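Local coordinates for protein uncharacterized esterase YxiM (Bacillus subtilis, PDB 2O14) that is probably a hydrolase of the GDSL lipolytic family, an esterase of uncharacterised substrate joined to a galactose-binding-like beta-sandwich domain, at residues A[279-284]-A[329-334]; A[91-96]-A[101-106]; A[260-265]-A[306-311]; A[163-168]-A[189-194]. One frame throughout, in Å; residues are numbered along the deposited sequence.

In the fold
From the N terminus, interaction 2 comes first: strands 87-95 and 100-105 follow each other through a short connection and face one another across the two sheets of the beta-sandwich domain. Interaction 4 opens the GDSL part, closing the loop between strand 164-169 of its parallel sheet and the short helical piece at 187-193. Both contacts close before the last two begin. Those cross: residues 260-265, 279-284, 306-311 and 329-334 alternate along the chain between interactions 3 and 1. Interaction 3 ties helix 251-266 to the end of helix 298-307, whereas interaction 1, about 31 Å away between centres, ties a loop to helix 328-332 near the predicted catalytic Asp339 and His342.

Interaction 1: residues A[279-284]-A[329-334]; sequences GRATDF and ERTLGL
Thr331 and the ring of Phe284 come at each other from opposite directions, and this is the close-packed part of the contact. The threonine meets the ring at its edge, with Phe284 CZ 3.5 Å from Thr331 OG1 and Phe284 CE2 3.9 Å from Thr331 CB, which lies in the ring plane. That hydroxyl is not turned to the loop for a bond: it is engaged with the backbone oxygen of Gly327, four residues back, just ahead of helix 328-332. The same rotation (chi1 -68°) sets CG2 anti to the backbone N and aims the methyl at the loop, where Thr331 CG2 lies 3.9 Å from Ala281 O. Behind these residues Phe323 of helix 315-326 packs on both Phe284 and Thr331, and His290 meets the phenylalanine ring edge-to-face.

The other side is looser. Leu332 is largely in solvent and bends only one branch inward, bringing its CD1 within 4.2 Å of Ala281 CB.

The loop holds its own shape by polar means. A type I turn runs from Arg280 to Asp283, and Arg280 N donates to Asp283 OD2, 2.9 Å away, from above the carboxylate plane; the same oxygen also meets Arg295 and Ser292.

Ala281 also shares a backbone hydrogen bond with Thr340, and its side chain lies about 8 Å from that of Asp339, a probable catalytic residue. The chemistry thus divides the work: polar bonds fix the turn and link it to the Asp339-His342 region, while the helix meets it through van der Waals contact alone.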
loop_
_atom_site.group_PDB
_atom_site.type_symbol
_atom_site.label_atom_id
_atom_site.label_comp_id
_atom_site.label_asym_id
_atom_site.label_seq_id
_atom_site.Cartn_x
_atom_site.Cartn_y
_atom_site.Cartn_z
ATOM N N GLY A 279 4.422 20.576 -1.536
ATOM C CA GLY A 279 5.757 20.919 -1.997
ATOM C C GLY A 279 6.876 20.580 -1.032
ATOM O O GLY A 279 6.733 19.705 -0.176
ATOM N N ARG A 280 8.001 21.273 -1.178
ATOM C CA ARG A 280 9.154 21.052 -0.314
ATOM C C ARG A 280 9.056 21.901 0.953
ATOM O O ARG A 280 8.422 22.960 0.957
ATOM C CB ARG A 280 10.448 21.382 -1.061
ATOM C CG ARG A 280 10.801 20.403 -2.176
ATOM C CD ARG A 280 12.041 20.867 -2.930
ATOM N NE ARG A 280 12.430 19.952 -4.001
ATOM C CZ ARG A 280 12.949 18.742 -3.806
ATOM N NH1 ARG A 280 13.145 18.290 -2.574
ATOM N NH2 ARG A 280 13.278 17.985 -4.845
ATOM N N ALA A 281 9.694 21.433 2.022
ATOM C CA ALA A 281 9.679 22.132 3.302
ATOM C C ALA A 281 10.276 23.538 3.235
ATOM O O ALA A 281 10.008 24.371 4.096
ATOM C CB ALA A 281 10.429 21.309 4.345
ATOM N N THR A 282 11.079 23.796 2.209
ATOM C CA THR A 282 11.737 25.087 2.057
ATOM C C THR A 282 11.143 26.018 0.998
ATOM O O THR A 282 11.776 27.003 0.613
ATOM C CB THR A 282 13.234 24.883 1.748
ATOM O OG1 THR A 282 13.372 23.987 0.640
ATOM C CG2 THR A 282 13.949 24.289 2.952
ATOM N N ASP A 283 9.935 25.718 0.530
ATOM C CA ASP A 283 9.290 26.563 -0.473
ATOM C C ASP A 283 8.654 27.810 0.162
ATOM O O ASP A 283 7.484 28.122 -0.074
ATOM C CB ASP A 283 8.225 25.772 -1.239
ATOM C CG ASP A 283 8.816 24.660 -2.093
ATOM O OD1 ASP A 283 10.051 24.646 -2.305
ATOM O OD2 ASP A 283 8.037 23.803 -2.563
ATOM N N PHE A 284 9.444 28.509 0.973
ATOM C CA PHE A 284 9.010 29.731 1.646
ATOM C C PHE A 284 9.633 30.935 0.958
ATOM O O PHE A 284 10.808 30.898 0.588
ATOM C CB PHE A 284 9.470 29.728 3.104
ATOM C CG PHE A 284 8.570 28.971 4.029
ATOM C CD1 PHE A 284 7.401 29.553 4.509
ATOM C CD2 PHE A 284 8.895 27.677 4.437
ATOM C CE1 PHE A 284 6.569 28.863 5.385
ATOM C CE2 PHE A 284 8.066 26.975 5.316
ATOM C CZ PHE A 284 6.902 27.571 5.789
ATOM N N GLU A 329 10.565 27.259 10.436
ATOM C CA GLU A 329 11.242 26.424 11.417
ATOM C C GLU A 329 10.422 25.203 11.837
ATOM O O GLU A 329 10.932 24.080 11.846
ATOM C CB GLU A 329 11.613 27.263 12.639
ATOM C CG GLU A 329 12.584 26.587 13.591
ATOM C CD GLU A 329 13.170 27.564 14.595
ATOM O OE1 GLU A 329 13.845 28.524 14.159
ATOM O OE2 GLU A 329 12.951 27.374 15.811
ATOM N N ARG A 330 9.155 25.418 12.177
ATOM C CA ARG A 330 8.285 24.321 12.586
ATOM C C ARG A 330 7.963 23.398 11.412
ATOM O O ARG A 330 7.901 22.179 11.575
ATOM C CB ARG A 330 6.990 24.870 13.191
ATOM C CG ARG A 330 7.195 25.637 14.492
ATOM C CD ARG A 330 5.887 26.219 14.998
ATOM N NE ARG A 330 4.860 25.190 15.130
ATOM C CZ ARG A 330 3.571 25.440 15.345
ATOM N NH1 ARG A 330 3.141 26.692 15.458
ATOM N NH2 ARG A 330 2.707 24.437 15.433
ATOM N N THR A 331 7.761 23.984 10.232
ATOM C CA THR A 331 7.458 23.209 9.031
ATOM C C THR A 331 8.591 22.224 8.773
ATOM O O THR A 331 8.364 21.064 8.432
ATOM C CB THR A 331 7.305 24.123 7.795
ATOM O OG1 THR A 331 6.125 24.923 7.933
ATOM C CG2 THR A 331 7.201 23.291 6.522
ATOM N N LEU A 332 9.815 22.705 8.947
ATOM C CA LEU A 332 11.004 21.895 8.749
ATOM C C LEU A 332 10.957 20.672 9.660
ATOM O O LEU A 332 11.526 19.625 9.343
ATOM C CB LEU A 332 12.243 22.728 9.064
ATOM C CG LEU A 332 13.571 22.183 8.555
ATOM C CD1 LEU A 332 13.584 22.218 7.028
ATOM C CD2 LEU A 332 14.704 23.024 9.124
ATOM N N GLY A 333 10.274 20.809 10.790
ATOM C CA GLY A 333 10.164 19.704 11.725
ATOM C C GLY A 333 9.138 18.669 11.300
ATOM O O GLY A 333 8.941 17.660 11.979
ATOM N N LEU A 334 8.471 18.922 10.177
ATOM C CA LEU A 334 7.462 18.002 9.665
ATOM C C LEU A 334 8.027 17.164 8.521
ATOM O O LEU A 334 7.327 16.342 7.937
ATOM C CB LEU A 334 6.228 18.775 9.189
ATOM C CG LEU A 334 5.481 19.590 10.250
ATOM C CD1 LEU A 334 4.314 20.324 9.605
ATOM C CD2 LEU A 334 4.989 18.669 11.356
#

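Interaction 2: residues A[91-96]-A[101-106]; sequences VKVTLG and ASVAAE
Val93 and Leu95 meet Ala101 and Val103 through aliphatic branches alone, so neither faces nor edges of flat groups enter the interface itself; rings come in at its margins, where Phe123 touches Val93 and Phe145 touches Ala101. This is the interior of a beta sandwich, fitting the galactose-binding-like family of the domain. Strand 87-95 belongs to the mixed sheet and strand 100-105 to the antiparallel sheet stacked on it. The short strand segments pass 9.8 Å apart at an angle of 140°, a distance spanned by side chains rather than by backbone bonds.

Alternation along each strand sends the four residues inward. The two valines slide past each other in opposite directions, with Val93 CG1 placed anti to its backbone N (chi1 -179°) and pointing at the partner. Leu95 continues the row toward the strand end, its CD1 lying 4.4 Å from Ala101 CB. Met114, on the strand next to 100-105, touches both Leu95 and Val103, and Val136 covers Leu95 and Ala101.

One methyl sits at the junction of the two strands' side chains: Val103 CG2 packs 3.9 Å from Val93 CG1 and, more loosely, 4.5 Å from Leu95 CD2.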
loop_
_atom_site.group_PDB
_atom_site.type_symbol
_atom_site.label_atom_id
_atom_site.label_comp_id
_atom_site.label_asym_id
_atom_site.label_seq_id
_atom_site.Cartn_x
_atom_site.Cartn_y
_atom_site.Cartn_z
ATOM N N VAL A 91 -6.181 -11.596 6.624
ATOM C CA VAL A 91 -4.894 -12.264 6.583
ATOM C C VAL A 91 -3.809 -11.429 7.254
ATOM O O VAL A 91 -3.506 -10.316 6.819
ATOM C CB VAL A 91 -4.460 -12.555 5.133
ATOM C CG1 VAL A 91 -3.116 -13.281 5.128
ATOM C CG2 VAL A 91 -5.509 -13.388 4.435
ATOM N N LYS A 92 -3.240 -11.960 8.327
ATOM C CA LYS A 92 -2.169 -11.266 9.019
ATOM C C LYS A 92 -0.888 -11.917 8.520
ATOM O O LYS A 92 -0.724 -13.131 8.621
ATOM C CB LYS A 92 -2.290 -11.441 10.531
ATOM C CG LYS A 92 -1.147 -10.795 11.295
ATOM C CD LYS A 92 -1.053 -11.341 12.711
ATOM C CE LYS A 92 0.180 -10.821 13.430
ATOM N NZ LYS A 92 0.300 -11.428 14.788
ATOM N N VAL A 93 0.008 -11.107 7.970
ATOM C CA VAL A 93 1.264 -11.610 7.428
ATOM C C VAL A 93 2.452 -11.269 8.312
ATOM O O VAL A 93 2.569 -10.144 8.794
ATOM C CB VAL A 93 1.551 -11.015 6.028
ATOM C CG1 VAL A 93 2.858 -11.578 5.477
ATOM C CG2 VAL A 93 0.400 -11.302 5.091
ATOM N N THR A 94 3.331 -12.247 8.514
ATOM C CA THR A 94 4.541 -12.052 9.307
ATOM C C THR A 94 5.693 -12.598 8.471
ATOM O O THR A 94 5.802 -13.806 8.272
ATOM C CB THR A 94 4.497 -12.832 10.637
ATOM O OG1 THR A 94 3.313 -12.483 11.365
ATOM C CG2 THR A 94 5.725 -12.495 11.480
ATOM N N LEU A 95 6.550 -11.707 7.985
ATOM C CA LEU A 95 7.678 -12.102 7.152
ATOM C C LEU A 95 8.878 -12.613 7.940
ATOM O O LEU A 95 8.904 -12.561 9.170
ATOM C CB LEU A 95 8.131 -10.915 6.287
ATOM C CG LEU A 95 7.098 -10.190 5.419
ATOM C CD1 LEU A 95 7.789 -9.114 4.579
ATOM C CD2 LEU A 95 6.391 -11.203 4.520
ATOM N N GLY A 96 9.872 -13.110 7.210
ATOM C CA GLY A 96 11.100 -13.586 7.826
ATOM C C GLY A 96 12.084 -12.434 7.727
ATOM O O GLY A 96 11.674 -11.274 7.807
ATOM N N ALA A 101 9.938 -6.228 0.748
ATOM C CA ALA A 101 9.159 -7.187 -0.023
ATOM C C ALA A 101 7.671 -6.866 -0.005
ATOM O O ALA A 101 7.190 -6.136 0.863
ATOM C CB ALA A 101 9.386 -8.589 0.529
ATOM N N SER A 102 6.951 -7.411 -0.980
ATOM C CA SER A 102 5.508 -7.220 -1.079
ATOM C C SER A 102 4.831 -8.579 -0.978
ATOM O O SER A 102 5.472 -9.616 -1.136
ATOM C CB SER A 102 5.139 -6.566 -2.416
ATOM O OG SER A 102 5.575 -5.212 -2.464
ATOM N N VAL A 103 3.534 -8.571 -0.699
ATOM C CA VAL A 103 2.778 -9.805 -0.601
ATOM C C VAL A 103 1.805 -9.851 -1.765
ATOM O O VAL A 103 1.192 -8.834 -2.107
ATOM C CB VAL A 103 1.987 -9.880 0.724
ATOM C CG1 VAL A 103 1.038 -11.065 0.700
ATOM C CG2 VAL A 103 2.943 -10.032 1.887
ATOM N N ALA A 104 1.680 -11.022 -2.383
ATOM C CA ALA A 104 0.766 -11.211 -3.508
ATOM C C ALA A 104 -0.186 -12.365 -3.196
ATOM O O ALA A 104 0.186 -13.326 -2.531
ATOM C CB ALA A 104 1.556 -11.518 -4.782
ATOM N N ALA A 105 -1.417 -12.267 -3.678
ATOM C CA ALA A 105 -2.396 -13.316 -3.447
ATOM C C ALA A 105 -3.445 -13.198 -4.531
ATOM O O ALA A 105 -3.848 -12.096 -4.889
ATOM C CB ALA A 105 -3.025 -13.156 -2.076
ATOM N N GLU A 106 -3.872 -14.338 -5.063
ATOM C CA GLU A 106 -4.868 -14.362 -6.124
ATOM C C GLU A 106 -4.389 -13.627 -7.378
ATOM O O GLU A 106 -5.181 -12.993 -8.076
ATOM C CB GLU A 106 -6.179 -13.751 -5.628
ATOM C CG GLU A 106 -6.743 -14.444 -4.392
ATOM C CD GLU A 106 -6.817 -15.960 -4.551
ATOM O OE1 GLU A 106 -5.949 -16.661 -3.982
ATOM O OE2 GLU A 106 -7.735 -16.448 -5.254
#

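Interaction 3: residues A[260-265]-A[306-311]; sequences DMIRQV and EEEKTY
Arg263 and Glu308 cross at about a right angle, and the guanidinium takes the carboxylate side-on, with NE and NH2 each gripping a different oxygen. The two planes are turned 56° from one another, and the two bonds are unequal. Arg263 NE reaches Glu308 OE1 at 3.0 Å in an almost straight bond, 177° at the hydrogen, with the oxygen lying in the guanidinium plane but approached from above the carboxylate plane. Arg263 NH2 to Glu308 OE2 is longer, 3.3 Å, and bent, with the oxygen tilted out of the guanidinium plane although it is met on its syn side. The arginine arrives fully stretched from CG to NE, whereas the glutamate folds back at its second torsion (chi2 -54°) to present both oxygens. OE2 has a stronger partner in Arg259, one turn before Arg263 on helix 251-266, which also binds Glu307. A clasp of this kind would be expected to favour a charged carboxylate.

Beneath the ion pair the contact is apolar. Ile262 crosses Thr310 at about a right angle, its CG2 pressed to 3.5 Å from Thr310 CG2, and the same methyl lies 4.0 Å from Glu308 CB. Thr310 follows Lys309, whose positive phi turns the chain out of helix 298-307 toward strand 311-313.

Ile262 and Thr310 both rest on Leu274 of strand 271-275, so helix 251-266 lies over the parallel sheet beside the helix-to-strand turn. Met261 (selenomethionine in the crystal) and Gln264, on another side of that helix, pack against helices 212-217 and 220-225.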
loop_
_atom_site.group_PDB
_atom_site.type_symbol
_atom_site.label_atom_id
_atom_site.label_comp_id
_atom_site.label_asym_id
_atom_site.label_seq_id
_atom_site.Cartn_x
_atom_site.Cartn_y
_atom_site.Cartn_z
ATOM N N ASP A 260 -6.390 7.770 -18.063
ATOM C CA ASP A 260 -6.742 6.376 -18.295
ATOM C C ASP A 260 -7.046 5.637 -16.997
ATOM O O ASP A 260 -8.043 4.918 -16.910
ATOM C CB ASP A 260 -5.611 5.667 -19.033
ATOM C CG ASP A 260 -5.950 4.236 -19.371
ATOM O OD1 ASP A 260 -6.879 4.011 -20.179
ATOM O OD2 ASP A 260 -5.290 3.333 -18.821
HETATM N N MSE A 261 -6.191 5.807 -15.993
HETATM C CA MSE A 261 -6.403 5.146 -14.709
HETATM C C MSE A 261 -7.739 5.558 -14.108
HETATM O O MSE A 261 -8.485 4.722 -13.602
HETATM C CB MSE A 261 -5.285 5.489 -13.721
HETATM C CG MSE A 261 -3.924 4.943 -14.097
HETATM SE SE MSE A 261 -2.773 4.792 -12.544
HETATM C CE MSE A 261 -2.019 6.579 -12.524
ATOM N N ILE A 262 -8.032 6.856 -14.161
ATOM C CA ILE A 262 -9.286 7.376 -13.623
ATOM C C ILE A 262 -10.481 6.722 -14.311
ATOM O O ILE A 262 -11.453 6.332 -13.660
ATOM C CB ILE A 262 -9.383 8.904 -13.820
ATOM C CG1 ILE A 262 -8.295 9.602 -13.006
ATOM C CG2 ILE A 262 -10.770 9.394 -13.412
ATOM C CD1 ILE A 262 -8.106 11.055 -13.368
ATOM N N ARG A 263 -10.406 6.607 -15.632
ATOM C CA ARG A 263 -11.488 6.005 -16.398
ATOM C C ARG A 263 -11.655 4.527 -16.070
ATOM O O ARG A 263 -12.776 4.037 -15.920
ATOM C CB ARG A 263 -11.237 6.204 -17.894
ATOM C CG ARG A 263 -11.322 7.670 -18.300
ATOM C CD ARG A 263 -11.268 7.869 -19.799
ATOM N NE ARG A 263 -11.583 9.252 -20.143
ATOM C CZ ARG A 263 -11.596 9.739 -21.381
ATOM N NH1 ARG A 263 -11.308 8.953 -22.412
ATOM N NH2 ARG A 263 -11.905 11.013 -21.588
ATOM N N GLN A 264 -10.541 3.815 -15.947
ATOM C CA GLN A 264 -10.607 2.399 -15.625
ATOM C C GLN A 264 -11.242 2.198 -14.260
ATOM O O GLN A 264 -12.053 1.293 -14.077
ATOM C CB GLN A 264 -9.214 1.775 -15.646
ATOM C CG GLN A 264 -8.632 1.624 -17.034
ATOM C CD GLN A 264 -7.465 0.667 -17.052
ATOM O OE1 GLN A 264 -7.597 -0.484 -16.642
ATOM N NE2 GLN A 264 -6.317 1.134 -17.527
ATOM N N VAL A 265 -10.880 3.040 -13.298
ATOM C CA VAL A 265 -11.453 2.913 -11.967
ATOM C C VAL A 265 -12.929 3.298 -11.994
ATOM O O VAL A 265 -13.758 2.626 -11.383
ATOM C CB VAL A 265 -10.705 3.785 -10.935
ATOM C CG1 VAL A 265 -11.465 3.795 -9.607
ATOM C CG2 VAL A 265 -9.298 3.235 -10.721
ATOM N N GLU A 306 -11.437 18.344 -13.356
ATOM C CA GLU A 306 -12.560 18.996 -14.023
ATOM C C GLU A 306 -12.996 18.226 -15.262
ATOM O O GLU A 306 -14.185 17.985 -15.469
ATOM C CB GLU A 306 -12.165 20.420 -14.417
ATOM C CG GLU A 306 -11.627 21.236 -13.252
ATOM C CD GLU A 306 -10.981 22.538 -13.690
ATOM O OE1 GLU A 306 -10.016 22.483 -14.487
ATOM O OE2 GLU A 306 -11.433 23.613 -13.234
ATOM N N GLU A 307 -12.021 17.839 -16.078
ATOM C CA GLU A 307 -12.274 17.098 -17.309
ATOM C C GLU A 307 -12.880 15.709 -17.091
ATOM O O GLU A 307 -13.789 15.303 -17.820
ATOM C CB GLU A 307 -10.974 16.956 -18.098
ATOM C CG GLU A 307 -10.459 18.251 -18.685
ATOM C CD GLU A 307 -9.044 18.115 -19.205
ATOM O OE1 GLU A 307 -8.729 17.058 -19.788
ATOM O OE2 GLU A 307 -8.251 19.063 -19.040
ATOM N N GLU A 308 -12.371 14.980 -16.099
ATOM C CA GLU A 308 -12.865 13.635 -15.806
ATOM C C GLU A 308 -13.877 13.616 -14.666
ATOM O O GLU A 308 -14.344 12.557 -14.257
ATOM C CB GLU A 308 -11.696 12.703 -15.473
ATOM C CG GLU A 308 -10.689 12.549 -16.604
ATOM C CD GLU A 308 -11.339 12.124 -17.914
ATOM O OE1 GLU A 308 -12.141 11.164 -17.897
ATOM O OE2 GLU A 308 -11.044 12.743 -18.960
ATOM N N LYS A 309 -14.204 14.796 -14.153
ATOM C CA LYS A 309 -15.172 14.925 -13.072
ATOM C C LYS A 309 -14.859 14.045 -11.860
ATOM O O LYS A 309 -15.647 13.178 -11.483
ATOM C CB LYS A 309 -16.571 14.601 -13.601
ATOM C CG LYS A 309 -16.985 15.461 -14.781
ATOM C CD LYS A 309 -18.356 15.069 -15.307
ATOM C CE LYS A 309 -18.724 15.898 -16.527
ATOM N NZ LYS A 309 -18.731 17.358 -16.221
ATOM N N THR A 310 -13.704 14.277 -11.249
ATOM C CA THR A 310 -13.311 13.518 -10.072
ATOM C C THR A 310 -13.323 14.474 -8.885
ATOM O O THR A 310 -13.442 15.684 -9.067
ATOM C CB THR A 310 -11.886 12.956 -10.212
ATOM O OG1 THR A 310 -10.937 14.028 -10.117
ATOM C CG2 THR A 310 -11.717 12.258 -11.554
ATOM N N TYR A 311 -13.224 13.934 -7.674
ATOM C CA TYR A 311 -13.170 14.775 -6.485
ATOM C C TYR A 311 -11.733 15.285 -6.448
ATOM O O TYR A 311 -10.837 14.663 -7.028
ATOM C CB TYR A 311 -13.483 13.960 -5.231
ATOM C CG TYR A 311 -14.941 13.581 -5.105
ATOM C CD1 TYR A 311 -15.917 14.551 -4.877
ATOM C CD2 TYR A 311 -15.349 12.258 -5.232
ATOM C CE1 TYR A 311 -17.265 14.208 -4.777
ATOM C CE2 TYR A 311 -16.694 11.902 -5.135
ATOM C CZ TYR A 311 -17.646 12.880 -4.908
ATOM O OH TYR A 311 -18.974 12.530 -4.814
#

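Interaction 4: residues A[163-168]-A[189-194]; sequences RTIYVG and QMLPHY
Leu191 sets a single methyl against two residues of a strand: its CD1 lies 4.0 Å from Val167 CG2 and 4.2 Å from Ile165 CG2. The strand, 164-169, belongs to the five-stranded parallel sheet of the SGNH hydrolase fold, and with the short helix 187-190 and strand 201-204 it makes up a beta-alpha-beta unit. Ile165 and Val167, two residues apart, put their side chains on the same side of the sheet, and the leucine crosses the isoleucine at about a right angle. Ile165 CG2 stands anti to its backbone N, the placement that turns this branch to the helical side. The first torsion of Leu191, -130°, is off the staggered positions, and its CD1 still meets the methyls of both strand residues.

One shell out, Met235 of strand 233-237 touches both Ile165 and Leu191. The leucine opens a 3-10 turn, with His193 N bonded to Met190 O at 3.0 Å and Tyr194 N to Leu191 O at 2.7 Å. Helix 345-361 packs on that turn: Met190 (selenomethionine in the crystal) touches Arg345 and Ala348, and Tyr194 OH hydrogen-bonds Asp349.

The strand is fixed on both of its edges, Ile165 sharing backbone bonds with Gln201 and Arg203 and Tyr166 with Tyr233. Ser171, the probable nucleophile, follows just beyond the strand's end, though the contact itself lies away from the catalytic residues. Thr164 and Tyr166 lie on the other side of the strand from Leu191, and there Thr164 CG2 sits 4.0 Å above the plane of the Tyr166 ring, over its centre.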
loop_
_atom_site.group_PDB
_atom_site.type_symbol
_atom_site.label_atom_id
_atom_site.label_comp_id
_atom_site.label_asym_id
_atom_site.label_seq_id
_atom_site.Cartn_x
_atom_site.Cartn_y
_atom_site.Cartn_z
ATOM N N ARG A 163 -16.216 -1.798 2.392
ATOM C CA ARG A 163 -15.977 -0.498 1.778
ATOM C C ARG A 163 -14.510 -0.145 2.023
ATOM O O ARG A 163 -14.016 -0.266 3.146
ATOM C CB ARG A 163 -16.890 0.544 2.403
ATOM C CG ARG A 163 -17.076 1.773 1.553
ATOM C CD ARG A 163 -18.147 2.656 2.145
ATOM N NE ARG A 163 -18.392 3.833 1.325
ATOM C CZ ARG A 163 -19.275 4.774 1.636
ATOM N NH1 ARG A 163 -19.990 4.663 2.750
ATOM N NH2 ARG A 163 -19.433 5.825 0.844
ATOM N N THR A 164 -13.811 0.291 0.981
ATOM C CA THR A 164 -12.393 0.585 1.131
ATOM C C THR A 164 -11.886 1.810 0.391
ATOM O O THR A 164 -12.406 2.180 -0.656
ATOM C CB THR A 164 -11.544 -0.605 0.635
ATOM O OG1 THR A 164 -12.036 -1.824 1.208
ATOM C CG2 THR A 164 -10.078 -0.413 1.016
ATOM N N ILE A 165 -10.850 2.424 0.955
ATOM C CA ILE A 165 -10.192 3.569 0.344
ATOM C C ILE A 165 -8.881 3.001 -0.202
ATOM O O ILE A 165 -8.012 2.602 0.577
ATOM C CB ILE A 165 -9.812 4.653 1.371
ATOM C CG1 ILE A 165 -11.054 5.170 2.097
ATOM C CG2 ILE A 165 -9.097 5.805 0.658
ATOM C CD1 ILE A 165 -12.010 5.898 1.201
ATOM N N TYR A 166 -8.741 2.942 -1.523
ATOM C CA TYR A 166 -7.508 2.431 -2.123
ATOM C C TYR A 166 -6.614 3.632 -2.400
ATOM O O TYR A 166 -7.005 4.549 -3.130
ATOM C CB TYR A 166 -7.816 1.686 -3.422
ATOM C CG TYR A 166 -8.604 0.416 -3.208
ATOM C CD1 TYR A 166 -7.960 -0.785 -2.913
ATOM C CD2 TYR A 166 -9.996 0.423 -3.255
ATOM C CE1 TYR A 166 -8.685 -1.950 -2.673
ATOM C CE2 TYR A 166 -10.729 -0.734 -3.013
ATOM C CZ TYR A 166 -10.069 -1.915 -2.723
ATOM O OH TYR A 166 -10.797 -3.053 -2.476
ATOM N N VAL A 167 -5.419 3.632 -1.821
ATOM C CA VAL A 167 -4.505 4.753 -1.999
ATOM C C VAL A 167 -3.353 4.497 -2.965
ATOM O O VAL A 167 -2.654 3.484 -2.871
ATOM C CB VAL A 167 -3.898 5.195 -0.646
ATOM C CG1 VAL A 167 -3.129 6.498 -0.819
ATOM C CG2 VAL A 167 -4.995 5.360 0.392
ATOM N N GLY A 168 -3.164 5.430 -3.894
ATOM C CA GLY A 168 -2.073 5.338 -4.844
ATOM C C GLY A 168 -1.145 6.513 -4.583
ATOM O O GLY A 168 -1.610 7.598 -4.224
ATOM N N GLN A 189 -0.457 6.438 5.123
ATOM C CA GLN A 189 -0.230 5.555 6.256
ATOM C C GLN A 189 -0.924 6.108 7.503
ATOM O O GLN A 189 -1.252 5.360 8.421
ATOM C CB GLN A 189 1.272 5.418 6.507
ATOM C CG GLN A 189 1.649 4.673 7.780
ATOM C CD GLN A 189 3.155 4.613 7.986
ATOM O OE1 GLN A 189 3.635 4.205 9.046
ATOM N NE2 GLN A 189 3.908 5.017 6.967
HETATM N N MSE A 190 -1.144 7.422 7.524
HETATM C CA MSE A 190 -1.793 8.076 8.660
HETATM C C MSE A 190 -3.287 8.295 8.447
HETATM O O MSE A 190 -4.003 8.688 9.366
HETATM C CB MSE A 190 -1.124 9.420 8.954
HETATM C CG MSE A 190 -0.417 9.458 10.293
HETATM SE SE MSE A 190 1.009 8.157 10.418
HETATM C CE MSE A 190 2.480 9.326 9.966
ATOM N N LEU A 191 -3.746 8.044 7.231
ATOM C CA LEU A 191 -5.150 8.206 6.889
ATOM C C LEU A 191 -6.077 7.485 7.868
ATOM O O LEU A 191 -7.051 8.064 8.357
ATOM C CB LEU A 191 -5.403 7.673 5.481
ATOM C CG LEU A 191 -6.148 8.575 4.502
ATOM C CD1 LEU A 191 -6.462 7.761 3.253
ATOM C CD2 LEU A 191 -7.431 9.115 5.127
ATOM N N PRO A 192 -5.792 6.207 8.166
ATOM C CA PRO A 192 -6.664 5.484 9.096
ATOM C C PRO A 192 -6.916 6.177 10.437
ATOM O O PRO A 192 -7.927 5.918 11.092
ATOM C CB PRO A 192 -5.982 4.116 9.230
ATOM C CG PRO A 192 -4.557 4.376 8.841
ATOM C CD PRO A 192 -4.677 5.356 7.714
ATOM N N HIS A 193 -6.014 7.073 10.831
ATOM C CA HIS A 193 -6.160 7.802 12.091
ATOM C C HIS A 193 -7.146 8.961 11.959
ATOM O O HIS A 193 -7.368 9.700 12.921
ATOM C CB HIS A 193 -4.809 8.364 12.552
ATOM C CG HIS A 193 -3.757 7.323 12.779
ATOM N ND1 HIS A 193 -3.350 6.447 11.794
ATOM C CD2 HIS A 193 -3.007 7.035 13.869
ATOM C CE1 HIS A 193 -2.395 5.667 12.267
ATOM N NE2 HIS A 193 -2.167 6.002 13.524
ATOM N N TYR A 194 -7.736 9.130 10.778
ATOM C CA TYR A 194 -8.666 10.232 10.570
ATOM C C TYR A 194 -10.032 9.892 9.995
ATOM O O TYR A 194 -10.910 10.746 9.961
ATOM C CB TYR A 194 -8.000 11.313 9.721
ATOM C CG TYR A 194 -6.966 12.084 10.496
ATOM C CD1 TYR A 194 -7.347 12.988 11.484
ATOM C CD2 TYR A 194 -5.608 11.878 10.282
ATOM C CE1 TYR A 194 -6.403 13.667 12.243
ATOM C CE2 TYR A 194 -4.653 12.550 11.037
ATOM C CZ TYR A 194 -5.059 13.442 12.019
ATOM O OH TYR A 194 -4.126 14.092 12.791
#